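Local coordinates for chitin-binding domain 3 protein (Micromonospora aurantiaca ATCC 27029, PDB 5OPF), which probably cleaves recalcitrant polysaccharides such as cellulose or chitin by oxidation, as a copper-dependent lytic polysaccharide monooxygenase, at residues V100-Q105 with V172-Q177; I113-T118 with E135-I140; T118-N123 with G165-H170. One frame throughout, in Å; residues are numbered along the deposited sequence.

Contact 1 of 3, residues V100-Q105 with V172-Q177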
ATOM      1  N   VAL A 100      -0.429   3.221  11.062  1.00  7.35           N
ATOM      2  CA  VAL A 100      -0.867   2.485   9.884  1.00  6.89           C
ATOM      3  C   VAL A 100      -1.836   1.408  10.343  1.00  6.80           C
ATOM      4  O   VAL A 100      -1.461   0.522  11.121  1.00  7.69           O
ATOM      5  CB  VAL A 100       0.337   1.861   9.160  1.00  7.10           C
ATOM      6  CG1 VAL A 100      -0.117   0.915   8.053  1.00  8.44           C
ATOM      7  CG2 VAL A 100       1.268   2.957   8.612  1.00  9.23           C
ATOM      8  N   LYS A 101      -3.083   1.474   9.876  1.00  6.82           N
ATOM      9  CA  LYS A 101      -4.085   0.460  10.190  1.00  6.81           C
ATOM     10  C   LYS A 101      -4.084  -0.590   9.091  1.00  6.37           C
ATOM     11  O   LYS A 101      -4.402  -0.287   7.929  1.00  6.44           O
ATOM     12  CB  LYS A 101      -5.480   1.063  10.321  1.00  7.71           C
ATOM     13  CG  LYS A 101      -6.512   0.041  10.785  1.00  8.64           C
ATOM     14  CD  LYS A 101      -7.909   0.645  10.872  1.00 10.48           C
ATOM     15  CE  LYS A 101      -8.984  -0.416  11.084  1.00 15.90           C
ATOM     16  NZ  LYS A 101     -10.344   0.212  11.210  1.00 20.78           N
ATOM     17  N   PHE A 102      -3.721  -1.817   9.467  1.00  6.16           N
ATOM     18  CA  PHE A 102      -3.720  -2.952   8.562  1.00  6.04           C
ATOM     19  C   PHE A 102      -4.952  -3.806   8.830  1.00  5.94           C
ATOM     20  O   PHE A 102      -5.214  -4.160   9.978  1.00  7.20           O
ATOM     21  CB  PHE A 102      -2.453  -3.799   8.715  1.00  6.97           C
ATOM     22  CG  PHE A 102      -2.127  -4.506   7.459  1.00  7.36           C
ATOM     23  CD1 PHE A 102      -2.838  -5.629   7.067  1.00  7.73           C
ATOM     24  CD2 PHE A 102      -1.178  -3.988   6.603  1.00  8.93           C
ATOM     25  CE1 PHE A 102      -2.584  -6.216   5.838  1.00  9.31           C
ATOM     26  CE2 PHE A 102      -0.916  -4.567   5.392  1.00  9.78           C
ATOM     27  CZ  PHE A 102      -1.618  -5.676   5.002  1.00 10.44           C
ATOM     28  N   PHE A 103      -5.698  -4.148   7.776  1.00  5.89           N
ATOM     29  CA  PHE A 103      -6.894  -4.983   7.876  1.00  6.07           C
ATOM     30  C   PHE A 103      -6.661  -6.289   7.128  1.00  5.80           C
ATOM     31  O   PHE A 103      -6.289  -6.266   5.946  1.00  6.64           O
ATOM     32  CB  PHE A 103      -8.093  -4.234   7.282  1.00  6.82           C
ATOM     33  CG  PHE A 103      -9.362  -5.042   7.190  1.00  7.40           C
ATOM     34  CD1 PHE A 103      -9.897  -5.690   8.289  1.00 10.37           C
ATOM     35  CD2 PHE A 103     -10.021  -5.156   5.971  1.00 11.83           C
ATOM     36  CE1 PHE A 103     -11.079  -6.426   8.175  1.00 11.54           C
ATOM     37  CE2 PHE A 103     -11.193  -5.887   5.858  1.00 12.84           C
ATOM     38  CZ  PHE A 103     -11.710  -6.529   6.957  1.00 13.02           C
ATOM     39  N   ASP A 104      -6.871  -7.414   7.820  1.00  5.82           N
ATOM     40  CA  ASP A 104      -6.704  -8.762   7.272  1.00  5.69           C
ATOM     41  C   ASP A 104      -8.043  -9.483   7.378  1.00  5.96           C
ATOM     42  O   ASP A 104      -8.518  -9.768   8.481  1.00  6.81           O
ATOM     43  CB  ASP A 104      -5.615  -9.519   8.035  1.00  6.91           C
ATOM     44  CG  ASP A 104      -5.452 -10.970   7.598  1.00  6.82           C
ATOM     45  OD1 ASP A 104      -6.019 -11.364   6.565  1.00  7.59           O
ATOM     46  OD2 ASP A 104      -4.727 -11.694   8.318  1.00  7.80           O
ATOM     47  N   GLN A 105      -8.657  -9.774   6.229  1.00  6.64           N
ATOM     48  CA  GLN A 105      -9.912 -10.520   6.212  1.00  6.92           C
ATOM     49  C   GLN A 105      -9.751 -11.975   6.640  1.00  7.47           C
ATOM     50  O   GLN A 105     -10.741 -12.605   7.033  1.00  8.39           O
ATOM     51  CB  GLN A 105     -10.487 -10.517   4.801  1.00  8.35           C
ATOM     52  CG  GLN A 105     -10.873  -9.144   4.321  1.00 10.33           C
ATOM     53  CD  GLN A 105     -11.173  -9.137   2.836  1.00 11.15           C
ATOM     54  OE1 GLN A 105     -10.612  -9.932   2.084  1.00 13.50           O
ATOM     55  NE2 GLN A 105     -12.071  -8.269   2.408  1.00 13.97           N
ATOM     56  N   VAL A 172       3.939   6.117   1.744  1.00  4.76           N
ATOM     57  CA  VAL A 172       4.181   5.066   2.723  1.00  4.78           C
ATOM     58  C   VAL A 172       4.227   3.744   1.965  1.00  5.02           C
ATOM     59  O   VAL A 172       3.395   3.480   1.089  1.00  5.38           O
ATOM     60  CB  VAL A 172       3.059   5.042   3.781  1.00  5.27           C
ATOM     61  CG1 VAL A 172       3.375   4.034   4.880  1.00  5.37           C
ATOM     62  CG2 VAL A 172       2.821   6.430   4.374  1.00  7.15           C
ATOM     63  N   TYR A 173       5.205   2.902   2.290  1.00  4.76           N
ATOM     64  CA  TYR A 173       5.297   1.562   1.716  1.00  4.95           C
ATOM     65  C   TYR A 173       5.274   0.571   2.862  1.00  4.81           C
ATOM     66  O   TYR A 173       6.167   0.583   3.719  1.00  5.40           O
ATOM     67  CB  TYR A 173       6.576   1.377   0.916  1.00  5.31           C
ATOM     68  CG  TYR A 173       6.619   0.172  -0.000  1.00  4.92           C
ATOM     69  CD1 TYR A 173       5.614  -0.057  -0.948  1.00  5.87           C
ATOM     70  CD2 TYR A 173       7.698  -0.707   0.016  1.00  6.09           C
ATOM     71  CE1 TYR A 173       5.676  -1.123  -1.839  1.00  5.67           C
ATOM     72  CE2 TYR A 173       7.772  -1.767  -0.876  1.00  5.68           C
ATOM     73  CZ  TYR A 173       6.770  -1.961  -1.804  1.00  5.22           C
ATOM     74  OH  TYR A 173       6.892  -2.984  -2.723  1.00  6.16           O
ATOM     75  N   THR A 174       4.251  -0.276   2.880  1.00  4.76           N
ATOM     76  CA  THR A 174       4.045  -1.249   3.941  1.00  4.84           C
ATOM     77  C   THR A 174       4.205  -2.649   3.354  1.00  4.94           C
ATOM     78  O   THR A 174       3.571  -2.989   2.338  1.00  5.66           O
ATOM     79  CB  THR A 174       2.658  -1.065   4.588  1.00  5.02           C
ATOM     80  OG1 THR A 174       2.546   0.253   5.146  1.00  5.48           O
ATOM     81  CG2 THR A 174       2.436  -2.071   5.703  1.00  5.43           C
ATOM     82  N   ILE A 175       5.029  -3.463   4.008  1.00  5.04           N
ATOM     83  CA  ILE A 175       5.274  -4.852   3.621  1.00  5.16           C
ATOM     84  C   ILE A 175       4.736  -5.745   4.731  1.00  5.25           C
ATOM     85  O   ILE A 175       5.175  -5.649   5.883  1.00  5.48           O
ATOM     86  CB  ILE A 175       6.772  -5.138   3.402  1.00  5.35           C
ATOM     87  CG1 ILE A 175       7.351  -4.191   2.350  1.00  6.86           C
ATOM     88  CG2 ILE A 175       6.974  -6.629   3.009  1.00  7.04           C
ATOM     89  CD1 ILE A 175       8.836  -4.389   2.081  1.00  8.34           C
ATOM     90  N   TRP A 176       3.786  -6.611   4.391  1.00  5.24           N
ATOM     91  CA  TRP A 176       3.240  -7.606   5.308  1.00  5.94           C
ATOM     92  C   TRP A 176       3.735  -8.985   4.894  1.00  5.54           C
ATOM     93  O   TRP A 176       3.421  -9.452   3.793  1.00  6.16           O
ATOM     94  CB  TRP A 176       1.718  -7.590   5.234  1.00  5.92           C
ATOM     95  CG  TRP A 176       0.969  -8.665   6.006  1.00  5.99           C
ATOM     96  CD1 TRP A 176       1.341  -9.311   7.162  1.00  5.62           C
ATOM     97  CD2 TRP A 176      -0.333  -9.153   5.678  1.00  5.77           C
ATOM     98  NE1 TRP A 176       0.332 -10.173   7.561  1.00  5.94           N
ATOM     99  CE2 TRP A 176      -0.699 -10.089   6.661  1.00  5.76           C
ATOM    100  CE3 TRP A 176      -1.216  -8.901   4.631  1.00  6.00           C
ATOM    101  CZ2 TRP A 176      -1.928 -10.743   6.642  1.00  7.03           C
ATOM    102  CZ3 TRP A 176      -2.424  -9.559   4.606  1.00  6.71           C
ATOM    103  CH2 TRP A 176      -2.773 -10.460   5.610  1.00  6.89           C
ATOM    104  N   GLN A 177       4.495  -9.648   5.766  1.00  5.76           N
ATOM    105  CA  GLN A 177       4.848 -11.052   5.583  1.00  6.00           C
ATOM    106  C   GLN A 177       3.838 -11.852   6.397  1.00  6.08           C
ATOM    107  O   GLN A 177       3.858 -11.808   7.629  1.00  6.38           O
ATOM    108  CB  GLN A 177       6.277 -11.310   6.059  1.00  6.56           C
ATOM    109  CG  GLN A 177       6.729 -12.759   5.904  1.00  7.10           C
ATOM    110  CD  GLN A 177       6.944 -13.170   4.462  1.00  6.68           C
ATOM    111  OE1 GLN A 177       7.347 -12.370   3.636  1.00  7.52           O
ATOM    112  NE2 GLN A 177       6.709 -14.435   4.164  1.00  8.18           N
TER

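Contact 2 of 3, residues I113-T118 with E135-I140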
ATOM      1  N   ILE A 113       5.399  -6.850   9.980  1.00  6.35           N
ATOM      2  CA  ILE A 113       4.907  -5.809   9.083  1.00  6.47           C
ATOM      3  C   ILE A 113       5.869  -4.639   9.201  1.00  5.37           C
ATOM      4  O   ILE A 113       6.131  -4.167  10.314  1.00  7.69           O
ATOM      5  CB  ILE A 113       3.465  -5.362   9.404  1.00  6.97           C
ATOM      6  CG1 ILE A 113       2.489  -6.533   9.298  1.00  7.34           C
ATOM      7  CG2 ILE A 113       3.045  -4.238   8.440  1.00  7.89           C
ATOM      8  CD1 ILE A 113       1.039  -6.188   9.623  1.00  8.82           C
ATOM      9  N   ARG A 114       6.408  -4.195   8.068  1.00  5.19           N
ATOM     10  CA  ARG A 114       7.374  -3.108   8.016  1.00  5.64           C
ATOM     11  C   ARG A 114       6.733  -1.911   7.332  1.00  4.94           C
ATOM     12  O   ARG A 114       6.078  -2.056   6.297  1.00  6.13           O
ATOM     13  CB  ARG A 114       8.627  -3.540   7.255  1.00  5.63           C
ATOM     14  CG  ARG A 114       9.426  -4.585   7.993  1.00  6.69           C
ATOM     15  CD  ARG A 114      10.530  -5.224   7.156  1.00  7.77           C
ATOM     16  NE  ARG A 114      11.145  -6.320   7.900  1.00  8.04           N
ATOM     17  CZ  ARG A 114      11.816  -7.329   7.358  1.00  7.91           C
ATOM     18  NH1 ARG A 114      12.023  -7.386   6.052  1.00  8.52           N
ATOM     19  NH2 ARG A 114      12.270  -8.295   8.139  1.00  9.64           N
ATOM     20  N   VAL A 115       6.936  -0.728   7.911  1.00  5.60           N
ATOM     21  CA  VAL A 115       6.421   0.531   7.377  1.00  5.29           C
ATOM     22  C   VAL A 115       7.598   1.430   7.017  1.00  5.14           C
ATOM     23  O   VAL A 115       8.412   1.784   7.884  1.00  6.04           O
ATOM     24  CB  VAL A 115       5.479   1.230   8.370  1.00  6.05           C
ATOM     25  CG1 VAL A 115       5.005   2.586   7.821  1.00  6.86           C
ATOM     26  CG2 VAL A 115       4.293   0.345   8.715  1.00  6.89           C
ATOM     27  N   TYR A 116       7.667   1.801   5.744  1.00  5.28           N
ATOM     28  CA  TYR A 116       8.659   2.722   5.211  1.00  5.35           C
ATOM     29  C   TYR A 116       7.957   4.009   4.779  1.00  5.37           C
ATOM     30  O   TYR A 116       6.793   3.990   4.363  1.00  5.62           O
ATOM     31  CB  TYR A 116       9.336   2.125   3.960  1.00  5.45           C
ATOM     32  CG  TYR A 116      10.108   0.854   4.212  1.00  5.52           C
ATOM     33  CD1 TYR A 116       9.486  -0.385   4.195  1.00  5.89           C
ATOM     34  CD2 TYR A 116      11.464   0.893   4.473  1.00  6.17           C
ATOM     35  CE1 TYR A 116      10.192  -1.537   4.446  1.00  7.41           C
ATOM     36  CE2 TYR A 116      12.179  -0.265   4.726  1.00  8.42           C
ATOM     37  CZ  TYR A 116      11.529  -1.475   4.715  1.00  6.92           C
ATOM     38  OH  TYR A 116      12.225  -2.646   4.971  1.00 11.52           O
ATOM     39  N   VAL A 117       8.675   5.134   4.831  1.00  5.17           N
ATOM     40  CA  VAL A 117       8.185   6.395   4.288  1.00  5.87           C
ATOM     41  C   VAL A 117       9.287   7.020   3.447  1.00  5.31           C
ATOM     42  O   VAL A 117      10.470   6.981   3.806  1.00  5.79           O
ATOM     43  CB  VAL A 117       7.707   7.364   5.394  1.00  6.08           C
ATOM     44  CG1 VAL A 117       7.358   8.743   4.835  1.00  8.36           C
ATOM     45  CG2 VAL A 117       6.504   6.781   6.124  1.00  7.97           C
ATOM     46  N   THR A 118       8.883   7.650   2.347  1.00  5.18           N
ATOM     47  CA  THR A 118       9.817   8.349   1.486  1.00  5.43           C
ATOM     48  C   THR A 118      10.525   9.476   2.231  1.00  6.00           C
ATOM     49  O   THR A 118       9.998  10.078   3.177  1.00  6.24           O
ATOM     50  CB  THR A 118       9.108   8.866   0.224  1.00  5.71           C
ATOM     51  OG1 THR A 118       7.896   9.539   0.568  1.00  5.58           O
ATOM     52  CG2 THR A 118       8.776   7.708  -0.689  1.00  5.89           C
ATOM     53  N   GLU A 135      12.797   5.029   3.939  1.00  5.98           N
ATOM     54  CA  GLU A 135      13.390   4.820   5.254  1.00  6.86           C
ATOM     55  C   GLU A 135      12.436   3.976   6.094  1.00  5.74           C
ATOM     56  O   GLU A 135      11.221   4.222   6.106  1.00  5.97           O
ATOM     57  CB  GLU A 135      13.589   6.177   5.943  1.00  7.24           C
ATOM     58  CG  GLU A 135      14.207   6.096   7.324  1.00  9.11           C
ATOM     59  CD  GLU A 135      14.314   7.431   8.011  1.00  9.46           C
ATOM     60  OE1 GLU A 135      13.856   8.451   7.459  1.00 10.51           O
ATOM     61  OE2 GLU A 135      14.888   7.468   9.124  1.00 13.01           O
ATOM     62  N   LEU A 136      12.974   2.990   6.811  1.00  6.56           N
ATOM     63  CA  LEU A 136      12.160   2.199   7.735  1.00  7.11           C
ATOM     64  C   LEU A 136      11.789   3.049   8.948  1.00  7.51           C
ATOM     65  O   LEU A 136      12.675   3.519   9.674  1.00  8.76           O
ATOM     66  CB  LEU A 136      12.934   0.960   8.181  1.00  8.14           C
ATOM     67  CG  LEU A 136      12.190  -0.018   9.099  1.00  8.99           C
ATOM     68  CD1 LEU A 136      11.060  -0.730   8.381  1.00  9.11           C
ATOM     69  CD2 LEU A 136      13.168  -1.025   9.690  1.00 12.51           C
ATOM     70  N   VAL A 137      10.481   3.226   9.191  1.00  6.82           N
ATOM     71  CA  VAL A 137      10.005   4.119  10.247  1.00  7.57           C
ATOM     72  C   VAL A 137       9.021   3.461  11.213  1.00  7.17           C
ATOM     73  O   VAL A 137       8.639   4.082  12.210  1.00  7.68           O
ATOM     74  CB  VAL A 137       9.399   5.416   9.676  1.00  7.97           C
ATOM     75  CG1 VAL A 137      10.450   6.236   8.941  1.00  8.16           C
ATOM     76  CG2 VAL A 137       8.209   5.125   8.766  1.00  8.63           C
ATOM     77  N   GLY A 138       8.608   2.219  10.947  1.00  7.01           N
ATOM     78  CA  GLY A 138       7.834   1.454  11.912  1.00  7.58           C
ATOM     79  C   GLY A 138       7.924  -0.016  11.581  1.00  7.27           C
ATOM     80  O   GLY A 138       8.200  -0.387  10.441  1.00  7.37           O
ATOM     81  N   GLN A 139       7.748  -0.863  12.595  1.00  8.05           N
ATOM     82  CA  GLN A 139       7.875  -2.304  12.374  1.00  9.17           C
ATOM     83  C   GLN A 139       7.267  -3.046  13.552  1.00  9.98           C
ATOM     84  O   GLN A 139       7.521  -2.689  14.706  1.00 11.84           O
ATOM     85  CB  GLN A 139       9.348  -2.712  12.219  1.00 10.79           C
ATOM     86  CG  GLN A 139       9.583  -4.205  11.922  1.00 12.57           C
ATOM     87  CD  GLN A 139      11.036  -4.520  11.547  1.00 15.79           C
ATOM     88  OE1 GLN A 139      11.289  -5.302  10.626  1.00 20.18           O
ATOM     89  NE2 GLN A 139      11.992  -3.938  12.279  1.00 17.75           N
ATOM     90  N   ILE A 140       6.473  -4.076  13.254  1.00  9.59           N
ATOM     91  CA  ILE A 140       6.085  -5.071  14.243  1.00 10.68           C
ATOM     92  C   ILE A 140       6.671  -6.407  13.812  1.00 11.07           C
ATOM     93  O   ILE A 140       6.874  -6.671  12.623  1.00 10.58           O
ATOM     94  CB  ILE A 140       4.557  -5.184  14.467  1.00 10.69           C
ATOM     95  CG1 ILE A 140       3.833  -5.667  13.203  1.00 12.83           C
ATOM     96  CG2 ILE A 140       3.992  -3.857  14.972  1.00 14.18           C
ATOM     97  CD1 ILE A 140       2.350  -5.890  13.392  1.00 13.60           C
TER

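Contact 3 of 3, residues T118-N123 with G165-H170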
ATOM      1  N   THR A 118       8.883   7.650   2.347  1.00  5.18           N
ATOM      2  CA  THR A 118       9.817   8.349   1.486  1.00  5.43           C
ATOM      3  C   THR A 118      10.525   9.476   2.231  1.00  6.00           C
ATOM      4  O   THR A 118       9.998  10.078   3.177  1.00  6.24           O
ATOM      5  CB  THR A 118       9.108   8.866   0.224  1.00  5.71           C
ATOM      6  OG1 THR A 118       7.896   9.539   0.568  1.00  5.58           O
ATOM      7  CG2 THR A 118       8.776   7.708  -0.689  1.00  5.89           C
ATOM      8  N   LYS A 119      11.749   9.729   1.795  1.00  5.91           N
ATOM      9  CA  LYS A 119      12.590  10.769   2.354  1.00  6.86           C
ATOM     10  C   LYS A 119      12.226  12.133   1.775  1.00  6.61           C
ATOM     11  O   LYS A 119      11.837  12.258   0.609  1.00  7.18           O
ATOM     12  CB  LYS A 119      14.051  10.449   2.029  1.00  8.19           C
ATOM     13  CG  LYS A 119      14.536   9.143   2.636  1.00  8.63           C
ATOM     14  CD  LYS A 119      15.757   8.568   1.913  1.00  9.55           C
ATOM     15  CE  LYS A 119      16.123   7.201   2.464  1.00 12.17           C
ATOM     16  NZ  LYS A 119      17.356   6.653   1.824  1.00 12.28           N
ATOM     17  N   GLN A 120      12.364  13.172   2.600  1.00  6.89           N
ATOM     18  CA  GLN A 120      12.147  14.524   2.106  1.00  7.45           C
ATOM     19  C   GLN A 120      13.041  14.773   0.900  1.00  7.90           C
ATOM     20  O   GLN A 120      14.237  14.463   0.915  1.00  9.09           O
ATOM     21  CB  GLN A 120      12.406  15.555   3.203  1.00  7.88           C
ATOM     22  CG  GLN A 120      11.865  16.944   2.871  1.00  7.91           C
ATOM     23  CD  GLN A 120      10.347  17.023   2.884  1.00  7.27           C
ATOM     24  OE1 GLN A 120       9.672  16.147   3.421  1.00  7.01           O
ATOM     25  NE2 GLN A 120       9.805  18.081   2.284  1.00  8.58           N
ATOM     26  N   GLY A 121      12.447  15.331  -0.153  1.00  8.36           N
ATOM     27  CA  GLY A 121      13.096  15.505  -1.434  1.00  9.90           C
ATOM     28  C   GLY A 121      12.545  14.600  -2.520  1.00 10.31           C
ATOM     29  O   GLY A 121      12.649  14.944  -3.705  1.00 12.65           O
ATOM     30  N   TYR A 122      11.982  13.447  -2.152  1.00  8.43           N
ATOM     31  CA  TYR A 122      11.337  12.582  -3.133  1.00  7.92           C
ATOM     32  C   TYR A 122      10.101  13.284  -3.679  1.00  8.10           C
ATOM     33  O   TYR A 122       9.297  13.818  -2.909  1.00  8.93           O
ATOM     34  CB  TYR A 122      10.930  11.241  -2.496  1.00  8.67           C
ATOM     35  CG  TYR A 122      10.094  10.392  -3.433  1.00  8.08           C
ATOM     36  CD1 TYR A 122      10.658   9.849  -4.576  1.00  9.18           C
ATOM     37  CD2 TYR A 122       8.747  10.160  -3.196  1.00  7.85           C
ATOM     38  CE1 TYR A 122       9.895   9.103  -5.472  1.00  8.11           C
ATOM     39  CE2 TYR A 122       7.980   9.422  -4.080  1.00  6.77           C
ATOM     40  CZ  TYR A 122       8.556   8.895  -5.215  1.00  7.50           C
ATOM     41  OH  TYR A 122       7.775   8.178  -6.089  1.00  7.84           O
ATOM     42  N   ASN A 123       9.934  13.263  -5.002  1.00  8.33           N
ATOM     43  CA  ASN A 123       8.783  13.867  -5.674  1.00  9.03           C
ATOM     44  C   ASN A 123       7.912  12.785  -6.320  1.00  8.70           C
ATOM     45  O   ASN A 123       8.198  12.325  -7.432  1.00  9.52           O
ATOM     46  CB  ASN A 123       9.235  14.883  -6.712  1.00 11.10           C
ATOM     47  CG  ASN A 123       8.075  15.683  -7.272  1.00 10.62           C
ATOM     48  OD1 ASN A 123       6.916  15.318  -7.094  1.00 12.40           O
ATOM     49  ND2 ASN A 123       8.383  16.779  -7.947  1.00 14.10           N
ATOM     50  N   GLY A 165      10.765  15.067  10.064  1.00  9.88           N
ATOM     51  CA  GLY A 165      11.210  16.003   9.062  1.00 10.44           C
ATOM     52  C   GLY A 165      10.390  16.046   7.794  1.00 10.06           C
ATOM     53  O   GLY A 165      10.621  16.937   6.970  1.00 12.97           O
ATOM     54  N   ARG A 166       9.434  15.150   7.602  1.00  7.74           N
ATOM     55  CA  ARG A 166       8.638  15.149   6.385  1.00  6.93           C
ATOM     56  C   ARG A 166       7.597  16.258   6.407  1.00  6.90           C
ATOM     57  O   ARG A 166       6.915  16.476   7.417  1.00  7.38           O
ATOM     58  CB  ARG A 166       7.907  13.818   6.235  1.00  7.66           C
ATOM     59  CG  ARG A 166       8.695  12.695   5.569  1.00  7.67           C
ATOM     60  CD  ARG A 166       9.925  12.304   6.343  1.00  7.82           C
ATOM     61  NE  ARG A 166      10.467  11.070   5.799  1.00  7.18           N
ATOM     62  CZ  ARG A 166      11.368  10.312   6.402  1.00  7.88           C
ATOM     63  NH1 ARG A 166      11.862  10.668   7.575  1.00  9.22           N
ATOM     64  NH2 ARG A 166      11.766   9.189   5.820  1.00  8.85           N
ATOM     65  N   THR A 167       7.453  16.918   5.260  1.00  6.79           N
ATOM     66  CA  THR A 167       6.371  17.855   4.993  1.00  6.87           C
ATOM     67  C   THR A 167       5.854  17.584   3.590  1.00  6.54           C
ATOM     68  O   THR A 167       6.601  17.147   2.706  1.00  6.83           O
ATOM     69  CB  THR A 167       6.805  19.333   5.118  1.00  7.26           C
ATOM     70  OG1 THR A 167       7.833  19.614   4.158  1.00  7.56           O
ATOM     71  CG2 THR A 167       7.292  19.628   6.529  1.00  7.67           C
ATOM     72  N   GLY A 168       4.561  17.821   3.394  1.00  6.52           N
ATOM     73  CA  GLY A 168       3.979  17.671   2.075  1.00  6.31           C
ATOM     74  C   GLY A 168       3.793  16.218   1.644  1.00  5.97           C
ATOM     75  O   GLY A 168       3.771  15.276   2.448  1.00  5.88           O
ATOM     76  N   ARG A 169       3.645  16.062   0.327  1.00  5.83           N
ATOM     77  CA  ARG A 169       3.295  14.786  -0.287  1.00  5.57           C
ATOM     78  C   ARG A 169       4.419  13.765  -0.162  1.00  5.43           C
ATOM     79  O   ARG A 169       5.581  14.050  -0.481  1.00  5.83           O
ATOM     80  CB  ARG A 169       3.002  15.014  -1.768  1.00  5.96           C
ATOM     81  CG  ARG A 169       2.789  13.751  -2.582  1.00  6.03           C
ATOM     82  CD  ARG A 169       2.518  14.038  -4.042  1.00  6.95           C
ATOM     83  NE  ARG A 169       1.178  14.532  -4.337  1.00  6.78           N
ATOM     84  CZ  ARG A 169       0.129  13.739  -4.565  1.00  6.61           C
ATOM     85  NH1 ARG A 169       0.262  12.425  -4.489  1.00  6.85           N
ATOM     86  NH2 ARG A 169      -1.046  14.251  -4.889  1.00  8.00           N
ATOM     87  N   HIS A 170       4.040  12.550   0.243  1.00  5.28           N
ATOM     88  CA  HIS A 170       4.951  11.427   0.454  1.00  5.17           C
ATOM     89  C   HIS A 170       4.237  10.122   0.116  1.00  5.00           C
ATOM     90  O   HIS A 170       3.037  10.103  -0.167  1.00  5.22           O
ATOM     91  CB  HIS A 170       5.500  11.457   1.889  1.00  5.30           C
ATOM     92  CG  HIS A 170       6.640  12.394   2.027  1.00  5.50           C
ATOM     93  ND1 HIS A 170       7.881  12.074   1.525  1.00  5.73           N
ATOM     94  CD2 HIS A 170       6.724  13.649   2.530  1.00  5.73           C
ATOM     95  CE1 HIS A 170       8.691  13.096   1.734  1.00  5.85           C
ATOM     96  NE2 HIS A 170       8.015  14.065   2.332  1.00  6.13           N
TER
HETATM   97  O   HOH W   1       6.572  13.934  -3.092  1.00 13.08           O

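Contact 1 of 3, residues V100-Q105 with V172-Q177
Val172 meets Val100 methyl to methyl, its CG1 lying 4.4 Å from Val100 CG2. The strand axes of 100-104 and 172-177 come no closer than 10.2 Å, cross at -39°, and are joined by no hydrogen bond; this is the spacing of two sheets packed face to face, consistent with the immunoglobulin-like beta sandwich of lytic polysaccharide monooxygenases. Thr174 engages both branches: its OG1 stands 4.0 Å from Val100 CG1, while its CG2 comes up to the edge of the Phe102 ring, 4.2 Å from CD2 and close to the ring plane.

With CG anti to the backbone N (chi1 173°), the Trp176 indole reaches across to the opposite strand, where Phe102 and Asp104 meet it in turn. Phe102 CE1 lies over one indole face, 3.2 Å from Trp176 CE3. The centroids of the Phe102 ring and the Trp176 six-membered ring are 4.8 Å apart and their planes are inclined at 61°, which defines an offset edge-to-face pair with the phenylalanine as the edge. Farther out, the Asp104 carboxylate crosses the end of the indole, its CG 3.4 Å from Trp176 CH2 and its OD2 3.4 Å from CZ2.

The polar ends are satisfied nearby: Trp176 NE1 bonds Gly109 O, and Asp104 bonds Ala106 N through OD1 and His108 N through OD2. Trp176 also stacks on Tyr185. With an alanine in place of Trp176, the Phe102 edge would probably lose its aromatic face, Gly109 O its indole donor and Tyr185 its stacking partner. The chemistry is thus that of an aromatic interface with one buried carboxylate; since His108 and Tyr185 bind copper, Asp104 and Trp176 are probably second-shell residues that help position them.

Contact 2 of 3, residues I113-T118 with E135-I140
Tyr116 has one face of its ring overlapped by Leu136, whose CD1 sits 4.0 Å from the ring centroid and 19° off the ring normal, a CH-pi contact. Leu136 CB lies 3.7 Å from Tyr116 CE2, toward the rim of the same ring. Leu136 holds CG opposite its own N (chi1 -177°), a turn that also brings CD1 near Arg114 CB.

On this same face of the sheet, Arg114 and Gln139 lie side by side as a non-hydrogen-bonded pair. Arg114 NE donates to Gln139 OE1 at 2.9 Å, with the acceptor near the guanidinium edge but tilted somewhat out of its plane; guanidinium and amide are turned 71° against each other. Arg114 also makes a cation-pi contact with Tyr112.

The backbones form an antiparallel ladder interrupted by a classic beta bulge, in which Val137 and Gly138 both face Val115. The evidence is the double grip on Val115 O, which accepts from Val137 N at 2.8 Å and from Gly138 N at 3.1 Å, and a shift of register by one residue before Tyr116 pairs with Leu136. Val115 N in turn donates to Gly138 O.

The face carrying Ile113, Val115 and Val117 is mostly apolar, with Glu135 at its end salt-bridged to Arg166. Ile113 and Ile140 point the same way, with Ile113 CB 3.8 Å from Ile140 CG1. At the bulge, Val137 CG2 touches Val117 CG2 at 3.6 Å, the two side chains crossing at about a right angle, and Val115 and Val137 also meet Ala161 of strand 154-162.

Contact 3 of 3, residues T118-N123 with G165-H170
A type II beta turn from Lys119 to Tyr122, closed by Tyr122 N bonding Lys119 O at 3.0 Å, sets Gln120 against the loop that leads into strand 169-178. Gly121 takes the third position of this turn with phi at 110°. Gln120 is bent at chi2 (70°), which carries its amide back to the partner segment, and there OE1 is gripped twice: His170 NE2 donates to it at 2.9 Å and Thr167 N at 3.0 Å, arriving from opposite faces of the amide plane.

The His170 ring is held edge-on at both nitrogens. Besides NE2, its ND1 shares a hydrogen bond with Thr118 OG1 at 2.7 Å, a pairing that fixes the rotation of the imidazole. Arg166 CG lies over one face of that ring, and beyond it the guanidinium turns an edge to the Thr118 carbonyl: NE donates to Thr118 O at 2.8 Å and 164°, nearly in the guanidinium plane, and NH2 adds a weak second bond. At the far end one water joins the two backbones, donating to Tyr122 O at 2.7 Å and to Arg169 O at 2.8 Å.

Overall arrangement
The three contacts run from the copper end of the domain to the far end of its strands. Contact 1 lies nearest the metal, with the Asp104 side chain about 5 Å from copper; in contact 2 the side chain of Ile113 is about 12 Å from the bound copper. The centre of contact 3 is about 20 Å from that of contact 1. Contacts 1 and 2, centres about 10 Å apart, meet where strands 110-118 and 169-178 pair, with a probable hydrogen bond from Tyr116 N to Tyr173 O at 2.8 Å. Contacts 2 and 3, centres about 14 Å apart, share Thr118 and are tied by a salt bridge, Glu135 OE1 to Arg166 NH2 at 2.8 Å.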